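Local atomic coordinates of maltose-binding protein MalE1 (Thermotoga maritima, PDB entry 6DTU), a protein that binds maltotetraose and, as a maltose-binding protein of the solute-binding family, probably delivers malto-oligosaccharides for transport across the membrane. Residues A[159-164]-A[249-254]; A[191-196]-A[356-361]. All blocks are in the same frame, centred on the assembly; numbering follows the deposited sequence.

Contact 1 of 2, residues A[159-164]-A[249-254]; sequences APFIFG and PDLEPG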
ATOM      1  N   ALA A 159      -0.202  -2.411  11.133  1.00 14.67           N
ATOM      2  CA  ALA A 159       0.375  -1.112  11.457  1.00 13.95           C
ATOM      3  C   ALA A 159      -0.607  -0.085  12.011  1.00 15.12           C
ATOM      4  O   ALA A 159      -0.203   0.668  12.911  1.00 17.18           O
ATOM      5  CB  ALA A 159       1.136  -0.545  10.248  1.00 13.14           C
ATOM      6  N   PRO A 160      -1.857   0.043  11.534  1.00 14.34           N
ATOM      7  CA  PRO A 160      -2.732   1.057  12.134  1.00 15.42           C
ATOM      8  C   PRO A 160      -2.884   0.885  13.638  1.00 16.69           C
ATOM      9  O   PRO A 160      -2.976   1.897  14.349  1.00 16.29           O
ATOM     10  CB  PRO A 160      -4.070   0.878  11.398  1.00 15.12           C
ATOM     11  CG  PRO A 160      -3.714   0.226  10.105  1.00 16.05           C
ATOM     12  CD  PRO A 160      -2.538  -0.661  10.427  1.00 12.85           C
ATOM     13  N   PHE A 161      -2.862  -0.357  14.142  1.00 14.79           N
ATOM     14  CA  PHE A 161      -2.964  -0.583  15.589  1.00 14.28           C
ATOM     15  C   PHE A 161      -1.659  -0.237  16.287  1.00 18.31           C
ATOM     16  O   PHE A 161      -1.650   0.390  17.355  1.00 18.11           O
ATOM     17  CB  PHE A 161      -3.268  -2.051  15.895  1.00 16.45           C
ATOM     18  CG  PHE A 161      -4.579  -2.563  15.360  1.00 17.77           C
ATOM     19  CD1 PHE A 161      -5.608  -1.714  14.975  1.00 16.42           C
ATOM     20  CD2 PHE A 161      -4.774  -3.931  15.251  1.00 19.95           C
ATOM     21  CE1 PHE A 161      -6.793  -2.226  14.494  1.00 19.80           C
ATOM     22  CE2 PHE A 161      -5.958  -4.446  14.771  1.00 22.79           C
ATOM     23  CZ  PHE A 161      -6.971  -3.602  14.384  1.00 23.07           C
ATOM     24  N   ILE A 162      -0.549  -0.689  15.708  1.00 15.43           N
ATOM     25  CA  ILE A 162       0.777  -0.439  16.262  1.00 16.84           C
ATOM     26  C   ILE A 162       1.038   1.061  16.368  1.00 17.76           C
ATOM     27  O   ILE A 162       1.478   1.563  17.411  1.00 17.91           O
ATOM     28  CB  ILE A 162       1.821  -1.157  15.383  1.00 15.45           C
ATOM     29  CG1 ILE A 162       1.672  -2.674  15.547  1.00 17.70           C
ATOM     30  CG2 ILE A 162       3.254  -0.640  15.647  1.00 17.35           C
ATOM     31  CD1 ILE A 162       2.432  -3.470  14.532  1.00 21.22           C
ATOM     32  N   PHE A 163       0.802   1.797  15.274  1.00 15.02           N
ATOM     33  CA  PHE A 163       1.067   3.227  15.287  1.00 15.75           C
ATOM     34  C   PHE A 163       0.041   3.991  16.103  1.00 16.15           C
ATOM     35  O   PHE A 163       0.384   4.992  16.743  1.00 18.61           O
ATOM     36  CB  PHE A 163       1.113   3.768  13.859  1.00 15.26           C
ATOM     37  CG  PHE A 163       2.189   3.139  12.993  1.00 16.39           C
ATOM     38  CD1 PHE A 163       3.342   2.603  13.542  1.00 18.86           C
ATOM     39  CD2 PHE A 163       2.033   3.098  11.621  1.00 17.02           C
ATOM     40  CE1 PHE A 163       4.307   2.029  12.734  1.00 18.66           C
ATOM     41  CE2 PHE A 163       2.983   2.554  10.814  1.00 16.20           C
ATOM     42  CZ  PHE A 163       4.134   2.006  11.368  1.00 18.03           C
ATOM     43  N   GLY A 164      -1.210   3.543  16.106  1.00 18.41           N
ATOM     44  CA  GLY A 164      -2.219   4.252  16.877  1.00 19.94           C
ATOM     45  C   GLY A 164      -1.858   4.350  18.346  1.00 16.18           C
ATOM     46  O   GLY A 164      -2.086   5.381  18.987  1.00 19.19           O
ATOM     47  N   PRO A 249     -12.107   1.943  12.930  1.00 19.56           N
ATOM     48  CA  PRO A 249     -12.671   2.398  14.202  1.00 21.84           C
ATOM     49  C   PRO A 249     -11.564   2.706  15.201  1.00 21.16           C
ATOM     50  O   PRO A 249     -10.498   2.086  15.179  1.00 19.34           O
ATOM     51  CB  PRO A 249     -13.523   1.206  14.646  1.00 20.17           C
ATOM     52  CG  PRO A 249     -13.907   0.519  13.336  1.00 20.19           C
ATOM     53  CD  PRO A 249     -12.698   0.673  12.469  1.00 19.81           C
ATOM     54  N   ASP A 250     -11.805   3.717  16.045  1.00 22.45           N
ATOM     55  CA  ASP A 250     -10.828   4.096  17.055  1.00 22.43           C
ATOM     56  C   ASP A 250     -10.486   2.889  17.917  1.00 19.48           C
ATOM     57  O   ASP A 250     -11.363   2.100  18.279  1.00 21.04           O
ATOM     58  CB  ASP A 250     -11.381   5.200  17.964  1.00 22.88           C
ATOM     59  CG  ASP A 250     -11.507   6.552  17.269  1.00 29.55           C
ATOM     60  OD1 ASP A 250     -10.766   6.845  16.300  1.00 28.94           O
ATOM     61  OD2 ASP A 250     -12.381   7.333  17.705  1.00 32.22           O
ATOM     62  N   LEU A 251      -9.197   2.746  18.246  1.00 19.63           N
ATOM     63  CA  LEU A 251      -8.758   1.580  19.009  1.00 19.20           C
ATOM     64  C   LEU A 251      -9.353   1.593  20.406  1.00 17.64           C
ATOM     65  O   LEU A 251      -9.680   0.540  20.975  1.00 21.84           O
ATOM     66  CB  LEU A 251      -7.238   1.549  19.070  1.00 19.49           C
ATOM     67  CG  LEU A 251      -6.571   1.821  17.727  1.00 17.79           C
ATOM     68  CD1 LEU A 251      -5.064   1.744  17.909  1.00 20.03           C
ATOM     69  CD2 LEU A 251      -7.079   0.822  16.688  1.00 17.46           C
ATOM     70  N   GLU A 252      -9.448   2.779  20.988  1.00 18.96           N
ATOM     71  CA  GLU A 252     -10.135   3.013  22.248  1.00 22.80           C
ATOM     72  C   GLU A 252     -10.449   4.497  22.301  1.00 21.78           C
ATOM     73  O   GLU A 252     -10.071   5.244  21.387  1.00 19.65           O
ATOM     74  CB  GLU A 252      -9.283   2.568  23.456  1.00 23.76           C
ATOM     75  CG  GLU A 252      -7.967   3.303  23.663  1.00 21.87           C
ATOM     76  CD  GLU A 252      -7.243   2.842  24.921  1.00 26.61           C
ATOM     77  OE1 GLU A 252      -6.618   1.761  24.894  1.00 23.37           O
ATOM     78  OE2 GLU A 252      -7.312   3.559  25.942  1.00 30.23           O
ATOM     79  N   PRO A 253     -11.242   4.947  23.290  1.00 24.43           N
ATOM     80  CA  PRO A 253     -11.588   6.372  23.328  1.00 21.16           C
ATOM     81  C   PRO A 253     -10.355   7.270  23.285  1.00 21.67           C
ATOM     82  O   PRO A 253      -9.437   7.120  24.106  1.00 25.18           O
ATOM     83  CB  PRO A 253     -12.343   6.494  24.657  1.00 23.80           C
ATOM     84  CG  PRO A 253     -13.022   5.164  24.761  1.00 23.14           C
ATOM     85  CD  PRO A 253     -11.958   4.202  24.344  1.00 26.44           C
ATOM     86  N   GLY A 254     -10.309   8.173  22.309  1.00 21.17           N
ATOM     87  CA  GLY A 254      -9.202   9.105  22.151  1.00 22.20           C
ATOM     88  C   GLY A 254      -7.954   8.553  21.504  1.00 18.70           C
ATOM     89  O   GLY A 254      -6.921   9.230  21.511  1.00 22.01           O
TER
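Pro160 meets Leu251 through its backbone: its carbonyl O lies 4.1 Å from Leu251 CD1. Proline has no N-H to give, and the N of Phe161 also lacks a bond to the preceding turn, which marks a kink in the helix. Beyond the kink the helical bonds are regular: Phe163 N donates to Ala159 O, and Gly164 N to Pro160 O at 3.0 Å. Because Pro160 cannot donate, its backbone bond with Arg258 must use this same carbonyl, which therefore serves two partners.

Phe161 gives the helix's side-chain share of the contact. With CG anti to its carbonyl carbon (chi1 -62°), the ring crosses the leucine at a slant, its CD1 coming within 3.4 Å of Leu251 CD2. The neighbouring CE1 is 3.8 Å from that same methyl. The other methyl of Leu251, CD1, turns to the helix backbone instead, lying 3.7 Å from Phe161 O.

One turn beyond the proline, Gly164 presents bare backbone. Its CA stands 3.9 Å from Leu251 CD1, and the space that a side chain would claim is already taken by this methyl. The two methyls of Leu251 thus divide between an aromatic ring and the helix backbone, and no hydrogen bond joins the segments.

This packing lies within one lobe of the two-lobed periplasmic binding protein fold. The loop carrying Leu251 leaves strand 243-246, an outer strand of the four-stranded mixed sheet, and leads to strand 260-268. Backbone bonds join Asp250 to Lys125 and Met127, while Met127 of helix 127-140 touches both Phe161 and Leu251, and helix 187-201 covers the same pair.

Contact 2 of 2, residues A[191-196]-A[356-361]; sequences KGVKLL and ATVEEA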
ATOM      1  N   LYS A 191       0.964  -2.816  22.868  1.00 20.45           N
ATOM      2  CA  LYS A 191      -0.473  -2.663  23.075  1.00 18.72           C
ATOM      3  C   LYS A 191      -1.243  -2.860  21.770  1.00 19.60           C
ATOM      4  O   LYS A 191      -2.318  -3.479  21.756  1.00 17.96           O
ATOM      5  CB  LYS A 191      -0.760  -1.282  23.669  1.00 21.15           C
ATOM      6  CG  LYS A 191      -2.167  -1.132  24.222  1.00 28.11           C
ATOM      7  CD  LYS A 191      -2.257   0.027  25.208  1.00 28.43           C
ATOM      8  CE  LYS A 191      -3.601   0.013  25.944  1.00 31.28           C
ATOM      9  NZ  LYS A 191      -3.891   1.351  26.529  1.00 35.45           N
ATOM     10  N   GLY A 192      -0.685  -2.377  20.659  1.00 18.68           N
ATOM     11  CA  GLY A 192      -1.336  -2.562  19.372  1.00 17.77           C
ATOM     12  C   GLY A 192      -1.366  -4.010  18.925  1.00 17.21           C
ATOM     13  O   GLY A 192      -2.367  -4.482  18.381  1.00 19.96           O
ATOM     14  N   VAL A 193      -0.264  -4.734  19.116  1.00 18.77           N
ATOM     15  CA  VAL A 193      -0.267  -6.147  18.744  1.00 16.41           C
ATOM     16  C   VAL A 193      -1.088  -6.963  19.739  1.00 18.55           C
ATOM     17  O   VAL A 193      -1.637  -8.015  19.390  1.00 18.10           O
ATOM     18  CB  VAL A 193       1.183  -6.646  18.586  1.00 17.74           C
ATOM     19  CG1 VAL A 193       1.233  -8.126  18.240  1.00 20.16           C
ATOM     20  CG2 VAL A 193       1.900  -5.851  17.479  1.00 15.83           C
ATOM     21  N   LYS A 194      -1.209  -6.486  20.978  1.00 19.56           N
ATOM     22  CA  LYS A 194      -2.120  -7.142  21.912  1.00 18.65           C
ATOM     23  C   LYS A 194      -3.570  -6.982  21.486  1.00 17.61           C
ATOM     24  O   LYS A 194      -4.388  -7.862  21.772  1.00 17.92           O
ATOM     25  CB  LYS A 194      -1.893  -6.650  23.340  1.00 19.91           C
ATOM     26  CG  LYS A 194      -0.641  -7.237  23.969  1.00 21.57           C
ATOM     27  CD  LYS A 194      -0.573  -6.865  25.437  1.00 20.88           C
ATOM     28  CE  LYS A 194       0.643  -7.495  26.110  1.00 23.94           C
ATOM     29  NZ  LYS A 194       0.778  -8.950  25.820  1.00 28.87           N
ATOM     30  N   LEU A 195      -3.909  -5.873  20.809  1.00 17.20           N
ATOM     31  CA  LEU A 195      -5.234  -5.762  20.204  1.00 18.48           C
ATOM     32  C   LEU A 195      -5.416  -6.798  19.092  1.00 20.23           C
ATOM     33  O   LEU A 195      -6.454  -7.466  19.033  1.00 21.14           O
ATOM     34  CB  LEU A 195      -5.468  -4.336  19.704  1.00 20.72           C
ATOM     35  CG  LEU A 195      -6.789  -4.066  18.968  1.00 23.00           C
ATOM     36  CD1 LEU A 195      -7.961  -4.289  19.905  1.00 22.86           C
ATOM     37  CD2 LEU A 195      -6.827  -2.666  18.356  1.00 24.26           C
ATOM     38  N   LEU A 196      -4.405  -6.983  18.230  1.00 16.16           N
ATOM     39  CA  LEU A 196      -4.484  -8.047  17.232  1.00 20.98           C
ATOM     40  C   LEU A 196      -4.703  -9.394  17.900  1.00 17.14           C
ATOM     41  O   LEU A 196      -5.560 -10.178  17.471  1.00 19.48           O
ATOM     42  CB  LEU A 196      -3.204  -8.078  16.389  1.00 17.58           C
ATOM     43  CG  LEU A 196      -3.004  -9.312  15.497  1.00 17.97           C
ATOM     44  CD1 LEU A 196      -4.130  -9.375  14.474  1.00 16.01           C
ATOM     45  CD2 LEU A 196      -1.645  -9.262  14.839  1.00 20.39           C
ATOM     46  N   ALA A 356       4.328 -17.428  20.637  1.00 23.07           N
ATOM     47  CA  ALA A 356       5.163 -16.569  21.458  1.00 22.78           C
ATOM     48  C   ALA A 356       4.286 -15.455  22.010  1.00 21.36           C
ATOM     49  O   ALA A 356       3.227 -15.140  21.454  1.00 20.77           O
ATOM     50  CB  ALA A 356       6.333 -15.976  20.653  1.00 24.21           C
ATOM     51  N   THR A 357       4.723 -14.878  23.129  1.00 21.75           N
ATOM     52  CA  THR A 357       4.048 -13.703  23.644  1.00 23.25           C
ATOM     53  C   THR A 357       4.296 -12.531  22.706  1.00 19.22           C
ATOM     54  O   THR A 357       5.193 -12.554  21.856  1.00 21.43           O
ATOM     55  CB  THR A 357       4.563 -13.335  25.035  1.00 21.02           C
ATOM     56  OG1 THR A 357       5.907 -12.828  24.934  1.00 21.91           O
ATOM     57  CG2 THR A 357       4.528 -14.544  25.959  1.00 23.55           C
ATOM     58  N   VAL A 358       3.461 -11.504  22.846  1.00 18.55           N
ATOM     59  CA  VAL A 358       3.632 -10.318  22.009  1.00 18.36           C
ATOM     60  C   VAL A 358       4.984  -9.676  22.274  1.00 21.75           C
ATOM     61  O   VAL A 358       5.700  -9.289  21.343  1.00 21.18           O
ATOM     62  CB  VAL A 358       2.472  -9.328  22.223  1.00 19.51           C
ATOM     63  CG1 VAL A 358       2.777  -7.981  21.557  1.00 18.64           C
ATOM     64  CG2 VAL A 358       1.183  -9.908  21.679  1.00 19.86           C
ATOM     65  N   GLU A 359       5.366  -9.581  23.549  1.00 22.39           N
ATOM     66  CA  GLU A 359       6.585  -8.873  23.915  1.00 22.00           C
ATOM     67  C   GLU A 359       7.814  -9.598  23.390  1.00 22.21           C
ATOM     68  O   GLU A 359       8.760  -8.963  22.911  1.00 21.05           O
ATOM     69  CB  GLU A 359       6.661  -8.760  25.438  1.00 26.22           C
ATOM     70  CG  GLU A 359       5.572  -7.890  26.050  1.00 30.47           C
ATOM     71  CD  GLU A 359       4.381  -8.665  26.628  1.00 26.56           C
ATOM     72  OE1 GLU A 359       4.027  -9.770  26.139  1.00 24.62           O
ATOM     73  OE2 GLU A 359       3.781  -8.127  27.580  1.00 32.32           O
ATOM     74  N   GLU A 360       7.820 -10.929  23.485  1.00 20.79           N
ATOM     75  CA  GLU A 360       8.933 -11.709  22.964  1.00 23.75           C
ATOM     76  C   GLU A 360       8.996 -11.628  21.450  1.00 18.80           C
ATOM     77  O   GLU A 360      10.081 -11.512  20.873  1.00 19.09           O
ATOM     78  CB  GLU A 360       8.790 -13.163  23.391  1.00 24.76           C
ATOM     79  CG  GLU A 360      10.009 -14.026  23.073  1.00 26.15           C
ATOM     80  CD  GLU A 360      11.227 -13.723  23.953  1.00 36.41           C
ATOM     81  OE1 GLU A 360      11.142 -12.866  24.868  1.00 36.86           O
ATOM     82  OE2 GLU A 360      12.282 -14.358  23.724  1.00 41.08           O
ATOM     83  N   ALA A 361       7.845 -11.713  20.785  1.00 18.83           N
ATOM     84  CA  ALA A 361       7.865 -11.734  19.329  1.00 18.33           C
ATOM     85  C   ALA A 361       8.378 -10.412  18.785  1.00 20.96           C
ATOM     86  O   ALA A 361       9.195 -10.385  17.857  1.00 19.00           O
ATOM     87  CB  ALA A 361       6.477 -12.046  18.787  1.00 18.80           C
TER
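Val358, the first residue of helix 358-374, meets Val193 and Lys194 on helix 187-201 in a packing of helix start against helix flank. Its two methyls divide the work. CG1, set anti to the backbone N (chi1 169°), lies 3.6 Å from Val193 CB and is also close to Val193 CG1. CG2 is 3.9 Å from Val193 CG1 and rests 4.0 Å from Lys194 CG. The valine therefore sits over a small aliphatic patch made of one branched side chain and the root of a lysine.

Thr357 is the N-cap of this helix: its OG1 accepts from Glu360 N at 3.1 Å, with an N-H...O angle of 162°, so an amide that has no helical carbonyl ahead of it is satisfied by a side chain. Ala361 N then takes up the regular pattern by donating to Thr357 O, and the CB of Val358 points toward helix 187-201. Through this contact the C-terminal helix 358-374 is built onto the same lobe of the binding-protein fold as helix 187-201.

Beyond the apolar patch the contact becomes polar toward its exposed margin. Lys194 runs extended until its last torsion, where a bend (chi4 -49°) brings NZ to 3.4 Å from Glu359 OE1, in a salt bridge whose hydrogen bond is weak. The carboxylate spreads beside the lysine end, for OE2 is 3.5 Å from Lys194 CE, and the two side chains cross at about a right angle. An alanine in place of Glu359 would probably leave the Lys194 ammonium without this charged mate and freer to swing. Next to this pair, Ile190 touches both Val358 and Glu359, while Leu348 of helix 341-352 packs on Val193.

In the fold
Helix 187-201 ties the two contacts together: it carries one half of contact 2 and also packs on both segments of contact 1. The centres are 14 Å apart, yet the groups touch directly. Ile162 CG1 lies 3.7 Å from Val193 CG2, and Phe161 CD1 is 3.7 Å from Leu195 CD2, so the core continues from helix 155-164 into the helix that receives Val358. At the polar margin Glu252 OE1 forms a salt bridge with Lys191 NZ at 3.2 Å, linking the loop to that helix. The Pro160 side chain of contact 1 is about 11 Å from a glucose of the bound maltotetraose.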